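Long-range contact in carbohydrate binding module (Uncultured bacterium, PDB 2W3J), which probably binds uronic acid sugars, as a calcium-containing carbohydrate-binding module of family 35: residues 58-70 against 112-124. Numbering follows the deposited sequence.
Sequences RFGNGGTSARRAT and AETADGLANIDSI. With CA (calcium ion), chain C.
Arg-58 and Asp-122 run side by side off adjacent antiparallel strands and join in a salt bridge, Arg-58 NH1 to Asp-122 OD2 at 2.8 Å. The oxygen lies at the guanidinium edge, close to its plane, whereas NH1 comes from above the carboxylate plane. With its CG anti to the backbone N (chi1 179°), Asp-122 turns OD1 to a calcium ion, 2.4 Å away, which its own carbonyl O also binds; Glu-5, Glu-6, Thr-26 and Gly-29 complete the site. One carboxylate thus serves metal and arginine, and the calcium probably favours its charged form.

The backbones pair through Gly-60 and Asn-120, bonded in both directions, and through Arg-58, whose N reaches Ser-123 O and whose O receives Asp-122 N. Asp-122 and Ser-123 facing one residue make a classic beta bulge.

Arg-67 runs its extended chain past Asp-116 and Gly-117, at the end of the type I turn 114-117, to Leu-118. NH1 donates to Leu-118 O (3.1 Å, 159° at the hydrogen) near the guanidinium plane, while Asp-116 O sits over one face; water 3 links NH1 to Asn-120 OD1. A leucine here would probably leave Leu-118 O without this donor and break the water link to Asn-120. In the conformers described, Thr-70 OG1 donates to Glu-113 OE2 at 2.8 Å; OE2, which also bonds to Thr-80 OG1, is met from above the carboxylate plane.

Apolar carbons also meet: Ala-119 CB touches Phe-59 CD1 at 3.7 Å, and Ala-69 CB presses on Leu-118 CD2 at a tight 3.4 Å.

Strand 51-60 lies between 120-126 and 93-101 in a four-stranded antiparallel sheet, while Ala-69 opposite Ala-112 belongs to a second sheet; Leu-118 and Ile-121 pack on Ile-41 of strand 40-47, so the contact bridges both sheets of the beta-sandwich.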
ATOM      1  N   ARG A  58      -2.420   5.483  -2.134  1.00 13.14           N
ATOM      2  CA  ARG A  58      -1.971   6.725  -2.768  1.00 13.16           C
ATOM      3  C   ARG A  58      -0.494   6.539  -3.136  1.00 12.70           C
ATOM      4  O   ARG A  58       0.296   6.047  -2.339  1.00 12.54           O
ATOM      5  CB  ARG A  58      -2.133   7.909  -1.814  1.00 12.89           C
ATOM      6  CG  ARG A  58      -1.862   9.265  -2.438  1.00 12.97           C
ATOM      7  CD  ARG A  58      -2.280  10.398  -1.458  1.00 15.65           C
ATOM      8  NE  ARG A  58      -2.177  11.720  -2.080  1.00 18.86           N
ATOM      9  CZ  ARG A  58      -1.174  12.582  -1.886  1.00 18.45           C
ATOM     10  NH1 ARG A  58      -0.133  12.269  -1.113  1.00 18.36           N
ATOM     11  NH2 ARG A  58      -1.205  13.757  -2.512  1.00 16.72           N
ATOM     12  N   PHE A  59      -0.134   6.902  -4.358  1.00 12.39           N
ATOM     13  CA  PHE A  59       1.176   6.518  -4.870  1.00 12.39           C
ATOM     14  C   PHE A  59       1.708   7.522  -5.863  1.00 11.81           C
ATOM     15  O   PHE A  59       0.939   8.328  -6.450  1.00 12.68           O
ATOM     16  CB  PHE A  59       1.103   5.113  -5.545  1.00 11.73           C
ATOM     17  CG  PHE A  59       0.283   5.076  -6.828  1.00 12.73           C
ATOM     18  CD1 PHE A  59       0.905   5.205  -8.089  1.00 13.64           C
ATOM     19  CD2 PHE A  59      -1.091   4.889  -6.772  1.00 12.46           C
ATOM     20  CE1 PHE A  59       0.151   5.146  -9.269  1.00 14.61           C
ATOM     21  CE2 PHE A  59      -1.865   4.838  -7.954  1.00 14.81           C
ATOM     22  CZ  PHE A  59      -1.245   4.953  -9.203  1.00 16.69           C
ATOM     23  N   GLY A  60       3.023   7.462  -6.049  1.00 12.89           N
ATOM     24  CA  GLY A  60       3.685   8.275  -7.060  1.00 12.28           C
ATOM     25  C   GLY A  60       4.325   7.359  -8.076  1.00 12.20           C
ATOM     26  O   GLY A  60       4.990   6.362  -7.746  1.00 13.19           O
ATOM     27  N   ASN A  61       4.083   7.681  -9.329  1.00 13.18           N
ATOM     28  CA  ASN A  61       4.771   6.984 -10.418  1.00 14.36           C
ATOM     29  C   ASN A  61       4.844   7.902 -11.636  1.00 14.08           C
ATOM     30  O   ASN A  61       3.868   8.103 -12.362  1.00 14.54           O
ATOM     31  CB  ASN A  61       4.095   5.634 -10.778  1.00 13.27           C
ATOM     32  CG  ASN A  61       4.845   4.925 -11.911  1.00 15.63           C
ATOM     33  OD1 ASN A  61       5.958   5.326 -12.231  1.00 15.98           O
ATOM     34  ND2 ASN A  61       4.245   3.857 -12.503  1.00 15.63           N
ATOM     35  N   GLY A  62       6.021   8.478 -11.833  1.00 15.68           N
ATOM     36  CA  GLY A  62       6.282   9.305 -13.029  1.00 16.86           C
ATOM     37  C   GLY A  62       7.345   8.638 -13.881  1.00 19.06           C
ATOM     38  O   GLY A  62       7.945   9.278 -14.739  1.00 20.64           O
ATOM     39  N   GLY A  63       7.544   7.342 -13.671  1.00 18.15           N
ATOM     40  CA  GLY A  63       8.564   6.557 -14.373  1.00 20.02           C
ATOM     41  C   GLY A  63       8.176   6.150 -15.780  1.00 20.62           C
ATOM     42  O   GLY A  63       7.159   6.595 -16.341  1.00 19.86           O
ATOM     43  N   THR A  64       8.999   5.299 -16.381  1.00 22.58           N
ATOM     44  CA  THR A  64       8.808   5.034 -17.801  1.00 25.43           C
ATOM     45  C   THR A  64       7.694   4.013 -18.054  1.00 25.54           C
ATOM     46  O   THR A  64       7.235   3.863 -19.190  1.00 27.36           O
ATOM     47  CB  THR A  64      10.152   4.631 -18.490  1.00 26.35           C
ATOM     48  OG1 THR A  64      10.802   3.644 -17.700  1.00 29.48           O
ATOM     49  CG2 THR A  64      11.111   5.826 -18.534  1.00 28.54           C
ATOM     50  N   SER A  65       7.222   3.316 -17.014  1.00 24.50           N
ATOM     51  CA  SER A  65       6.135   2.385 -17.231  1.00 23.96           C
ATOM     52  C   SER A  65       5.264   2.193 -15.984  1.00 22.63           C
ATOM     53  O   SER A  65       5.602   2.688 -14.902  1.00 21.14           O
ATOM     54  CB  SER A  65       6.695   1.050 -17.687  1.00 25.08           C
ATOM     55  OG  SER A  65       7.346   0.417 -16.594  1.00 30.30           O
ATOM     56  N   ALA A  66       4.153   1.474 -16.152  1.00 21.39           N
ATOM     57  CA  ALA A  66       3.312   1.080 -15.016  1.00 20.85           C
ATOM     58  C   ALA A  66       4.138   0.177 -14.115  1.00 20.93           C
ATOM     59  O   ALA A  66       5.131  -0.403 -14.563  1.00 22.57           O
ATOM     60  CB  ALA A  66       2.036   0.389 -15.509  1.00 21.44           C
ATOM     61  N   ARG A  67       3.795   0.104 -12.826  1.00 17.79           N
ATOM     62  CA  ARG A  67       4.509  -0.761 -11.900  1.00 16.59           C
ATOM     63  C   ARG A  67       3.520  -1.717 -11.274  1.00 16.89           C
ATOM     64  O   ARG A  67       3.119  -1.577 -10.125  1.00 16.55           O
ATOM     65  CB  ARG A  67       5.204   0.065 -10.829  1.00 16.51           C
ATOM     66  CG  ARG A  67       6.346   0.879 -11.433  1.00 16.56           C
ATOM     67  CD  ARG A  67       7.208   1.535 -10.379  1.00 16.59           C
ATOM     68  NE  ARG A  67       8.138   2.473 -11.029  1.00 15.33           N
ATOM     69  CZ  ARG A  67       8.968   3.259 -10.356  1.00 17.92           C
ATOM     70  NH1 ARG A  67       9.015   3.171  -9.031  1.00 15.61           N
ATOM     71  NH2 ARG A  67       9.773   4.111 -11.011  1.00 17.08           N
ATOM     72  N   ARG A  68       3.113  -2.704 -12.059  1.00 17.37           N
ATOM     73  CA  ARG A  68       2.076  -3.625 -11.601  0.50 17.40           C
ATOM     74  C   ARG A  68       2.460  -4.302 -10.291  1.00 16.52           C
ATOM     75  O   ARG A  68       3.612  -4.659 -10.069  1.00 16.32           O
ATOM     76  CB  ARG A  68       1.750  -4.633 -12.717  0.50 18.09           C
ATOM     77  CG  ARG A  68       1.156  -3.946 -13.942  0.50 20.04           C
ATOM     78  CD  ARG A  68       0.666  -4.933 -15.030  0.50 25.03           C
ATOM     79  NE  ARG A  68      -0.445  -5.782 -14.591  0.50 27.28           N
ATOM     80  CZ  ARG A  68      -1.722  -5.419 -14.640  0.50 27.96           C
ATOM     81  NH1 ARG A  68      -2.058  -4.207 -15.069  0.50 27.71           N
ATOM     82  NH2 ARG A  68      -2.664  -6.259 -14.242  0.50 29.16           N
ATOM     83  N   ALA A  69       1.470  -4.478  -9.403  1.00 16.18           N
ATOM     84  CA  ALA A  69       1.719  -5.107  -8.109  1.00 15.74           C
ATOM     85  C   ALA A  69       0.453  -5.804  -7.643  1.00 15.47           C
ATOM     86  O   ALA A  69      -0.644  -5.368  -7.950  1.00 17.03           O
ATOM     87  CB  ALA A  69       2.106  -4.061  -7.057  1.00 15.68           C
ATOM     88  N   THR A  70       0.612  -6.838  -6.853  1.00 16.26           N
ATOM     89  CA  THR A  70      -0.537  -7.614  -6.379  0.50 16.13           C
ATOM     90  C   THR A  70      -0.850  -7.278  -4.937  1.00 16.24           C
ATOM     91  O   THR A  70       0.055  -7.223  -4.108  1.00 16.97           O
ATOM     92  CB  THR A  70      -0.265  -9.131  -6.459  0.50 16.58           C
ATOM     93  OG1 THR A  70       0.283  -9.460  -7.741  0.50 15.32           O
ATOM     94  CG2 THR A  70      -1.547  -9.955  -6.171  0.50 13.25           C
ATOM     95  N   ALA A 112       5.456  -6.399  -5.721  1.00 15.46           N
ATOM     96  CA  ALA A 112       5.767  -5.983  -7.086  1.00 15.99           C
ATOM     97  C   ALA A 112       5.781  -7.176  -8.057  1.00 17.44           C
ATOM     98  O   ALA A 112       6.395  -8.200  -7.768  1.00 18.44           O
ATOM     99  CB  ALA A 112       7.163  -5.318  -7.123  1.00 15.27           C
ATOM    100  N   GLU A 113       5.169  -6.981  -9.211  1.00 18.52           N
ATOM    101  CA  GLU A 113       5.141  -8.029 -10.224  0.50 20.41           C
ATOM    102  C   GLU A 113       6.224  -7.887 -11.270  1.00 21.94           C
ATOM    103  O   GLU A 113       6.420  -8.804 -12.090  1.00 23.06           O
ATOM    104  CB  GLU A 113       3.801  -8.038 -10.919  0.50 20.65           C
ATOM    105  CG  GLU A 113       2.715  -8.507 -10.003  0.50 22.79           C
ATOM    106  CD  GLU A 113       1.539  -9.019 -10.768  0.50 25.90           C
ATOM    107  OE1 GLU A 113       1.771  -9.753 -11.746  0.50 26.23           O
ATOM    108  OE2 GLU A 113       0.393  -8.684 -10.389  0.50 27.11           O
ATOM    109  N   THR A 114       6.940  -6.763 -11.241  1.00 21.11           N
ATOM    110  CA  THR A 114       7.956  -6.504 -12.272  1.00 21.67           C
ATOM    111  C   THR A 114       9.232  -5.986 -11.678  1.00 21.75           C
ATOM    112  O   THR A 114       9.290  -5.626 -10.497  1.00 20.38           O
ATOM    113  CB  THR A 114       7.494  -5.468 -13.303  1.00 22.97           C
ATOM    114  OG1 THR A 114       7.595  -4.126 -12.773  1.00 22.98           O
ATOM    115  CG2 THR A 114       6.079  -5.736 -13.713  1.00 23.99           C
ATOM    116  N   ALA A 115      10.260  -5.894 -12.528  1.00 21.13           N
ATOM    117  CA  ALA A 115      11.555  -5.460 -12.082  1.00 20.88           C
ATOM    118  C   ALA A 115      11.636  -3.970 -11.770  1.00 20.53           C
ATOM    119  O   ALA A 115      12.674  -3.505 -11.311  1.00 21.82           O
ATOM    120  CB  ALA A 115      12.633  -5.846 -13.122  1.00 20.87           C
ATOM    121  N   ASP A 116      10.589  -3.206 -12.044  1.00 20.44           N
ATOM    122  CA  ASP A 116      10.587  -1.812 -11.632  0.50 19.81           C
ATOM    123  C   ASP A 116      10.162  -1.640 -10.179  1.00 19.40           C
ATOM    124  O   ASP A 116      10.089  -0.510  -9.688  1.00 19.59           O
ATOM    125  CB  ASP A 116       9.669  -0.986 -12.526  0.50 20.24           C
ATOM    126  CG  ASP A 116      10.296  -0.673 -13.877  0.50 23.30           C
ATOM    127  OD1 ASP A 116      11.488  -1.023 -14.077  0.50 18.92           O
ATOM    128  OD2 ASP A 116       9.591  -0.064 -14.719  0.50 25.62           O
ATOM    129  N   GLY A 117       9.901  -2.746  -9.482  1.00 17.85           N
ATOM    130  CA  GLY A 117       9.426  -2.669  -8.082  1.00 15.75           C
ATOM    131  C   GLY A 117       8.065  -2.012  -7.938  1.00 15.20           C
ATOM    132  O   GLY A 117       7.268  -1.956  -8.885  1.00 14.14           O
ATOM    133  N   LEU A 118       7.764  -1.520  -6.725  1.00 14.16           N
ATOM    134  CA  LEU A 118       6.531  -0.769  -6.538  1.00 13.94           C
ATOM    135  C   LEU A 118       6.654   0.697  -6.969  1.00 14.25           C
ATOM    136  O   LEU A 118       7.753   1.258  -7.011  1.00 14.71           O
ATOM    137  CB  LEU A 118       6.120  -0.811  -5.061  1.00 14.03           C
ATOM    138  CG  LEU A 118       5.887  -2.220  -4.474  1.00 13.29           C
ATOM    139  CD1 LEU A 118       5.507  -2.121  -2.983  1.00 15.74           C
ATOM    140  CD2 LEU A 118       4.740  -2.892  -5.293  1.00 12.84           C
ATOM    141  N   ALA A 119       5.517   1.301  -7.302  1.00 13.27           N
ATOM    142  CA  ALA A 119       5.404   2.762  -7.297  1.00 13.06           C
ATOM    143  C   ALA A 119       5.793   3.246  -5.895  1.00 13.06           C
ATOM    144  O   ALA A 119       5.854   2.465  -4.935  1.00 12.76           O
ATOM    145  CB  ALA A 119       3.983   3.181  -7.607  1.00 12.61           C
ATOM    146  N   ASN A 120       6.067   4.537  -5.765  1.00 12.23           N
ATOM    147  CA  ASN A 120       6.358   5.082  -4.436  1.00 12.68           C
ATOM    148  C   ASN A 120       5.038   5.107  -3.688  1.00 12.25           C
ATOM    149  O   ASN A 120       4.097   5.737  -4.132  1.00 13.82           O
ATOM    150  CB  ASN A 120       6.924   6.502  -4.560  1.00 13.23           C
ATOM    151  CG  ASN A 120       8.309   6.506  -5.168  1.00 14.02           C
ATOM    152  OD1 ASN A 120       9.025   5.493  -5.128  1.00 14.12           O
ATOM    153  ND2 ASN A 120       8.734   7.674  -5.670  1.00 13.27           N
ATOM    154  N   ILE A 121       4.983   4.440  -2.541  1.00 11.45           N
ATOM    155  CA  ILE A 121       3.675   4.279  -1.854  1.00 11.52           C
ATOM    156  C   ILE A 121       3.580   5.231  -0.663  1.00 10.36           C
ATOM    157  O   ILE A 121       4.366   5.129   0.288  1.00 12.74           O
ATOM    158  CB  ILE A 121       3.475   2.854  -1.364  1.00 12.59           C
ATOM    159  CG1 ILE A 121       3.651   1.850  -2.532  1.00 11.88           C
ATOM    160  CG2 ILE A 121       2.056   2.734  -0.676  1.00 11.72           C
ATOM    161  CD1 ILE A 121       2.674   2.119  -3.692  1.00 12.56           C
ATOM    162  N   ASP A 122       2.663   6.189  -0.760  1.00 11.07           N
ATOM    163  CA  ASP A 122       2.504   7.226   0.278  1.00 12.14           C
ATOM    164  C   ASP A 122       1.738   6.658   1.482  1.00 13.29           C
ATOM    165  O   ASP A 122       2.094   6.884   2.640  1.00 13.42           O
ATOM    166  CB  ASP A 122       1.727   8.399  -0.318  1.00 12.40           C
ATOM    167  CG  ASP A 122       1.490   9.494   0.687  1.00 15.43           C
ATOM    168  OD1 ASP A 122       2.406   9.722   1.526  1.00 14.88           O
ATOM    169  OD2 ASP A 122       0.413  10.113   0.604  1.00 19.69           O
ATOM    170  N   SER A 123       0.665   5.945   1.194  1.00 13.52           N
ATOM    171  CA  SER A 123      -0.209   5.479   2.271  1.00 12.77           C
ATOM    172  C   SER A 123      -1.216   4.490   1.715  1.00 13.46           C
ATOM    173  O   SER A 123      -1.433   4.392   0.498  1.00 14.18           O
ATOM    174  CB  SER A 123      -0.991   6.686   2.834  1.00 11.82           C
ATOM    175  OG  SER A 123      -1.782   7.314   1.793  1.00 15.13           O
ATOM    176  N   ILE A 124      -1.848   3.764   2.623  1.00 12.62           N
ATOM    177  CA  ILE A 124      -3.050   3.023   2.281  1.00 14.45           C
ATOM    178  C   ILE A 124      -4.157   3.436   3.271  1.00 14.95           C
ATOM    179  O   ILE A 124      -3.894   3.587   4.455  1.00 15.60           O
ATOM    180  CB  ILE A 124      -2.838   1.483   2.211  1.00 14.72           C
ATOM    181  CG1 ILE A 124      -4.093   0.818   1.654  1.00 14.77           C
ATOM    182  CG2 ILE A 124      -2.435   0.824   3.549  1.00 15.17           C
ATOM    183  CD1 ILE A 124      -3.868  -0.664   1.426  1.00 18.27           C
TER
HETATM  184 CA    CA C1139       3.176   8.825   3.592  1.00 22.79          CA
HETATM  185  O   HOH W   1       7.308  -2.275 -15.017  1.00 52.30           O
HETATM  186  O   HOH W   2       3.294  -0.496  -7.548  1.00 15.44           O
HETATM  187  O   HOH W   3      10.653   4.718  -7.225  1.00 20.56           O
HETATM  188  O   HOH W   4       6.138  -3.866 -10.561  1.00 15.80           O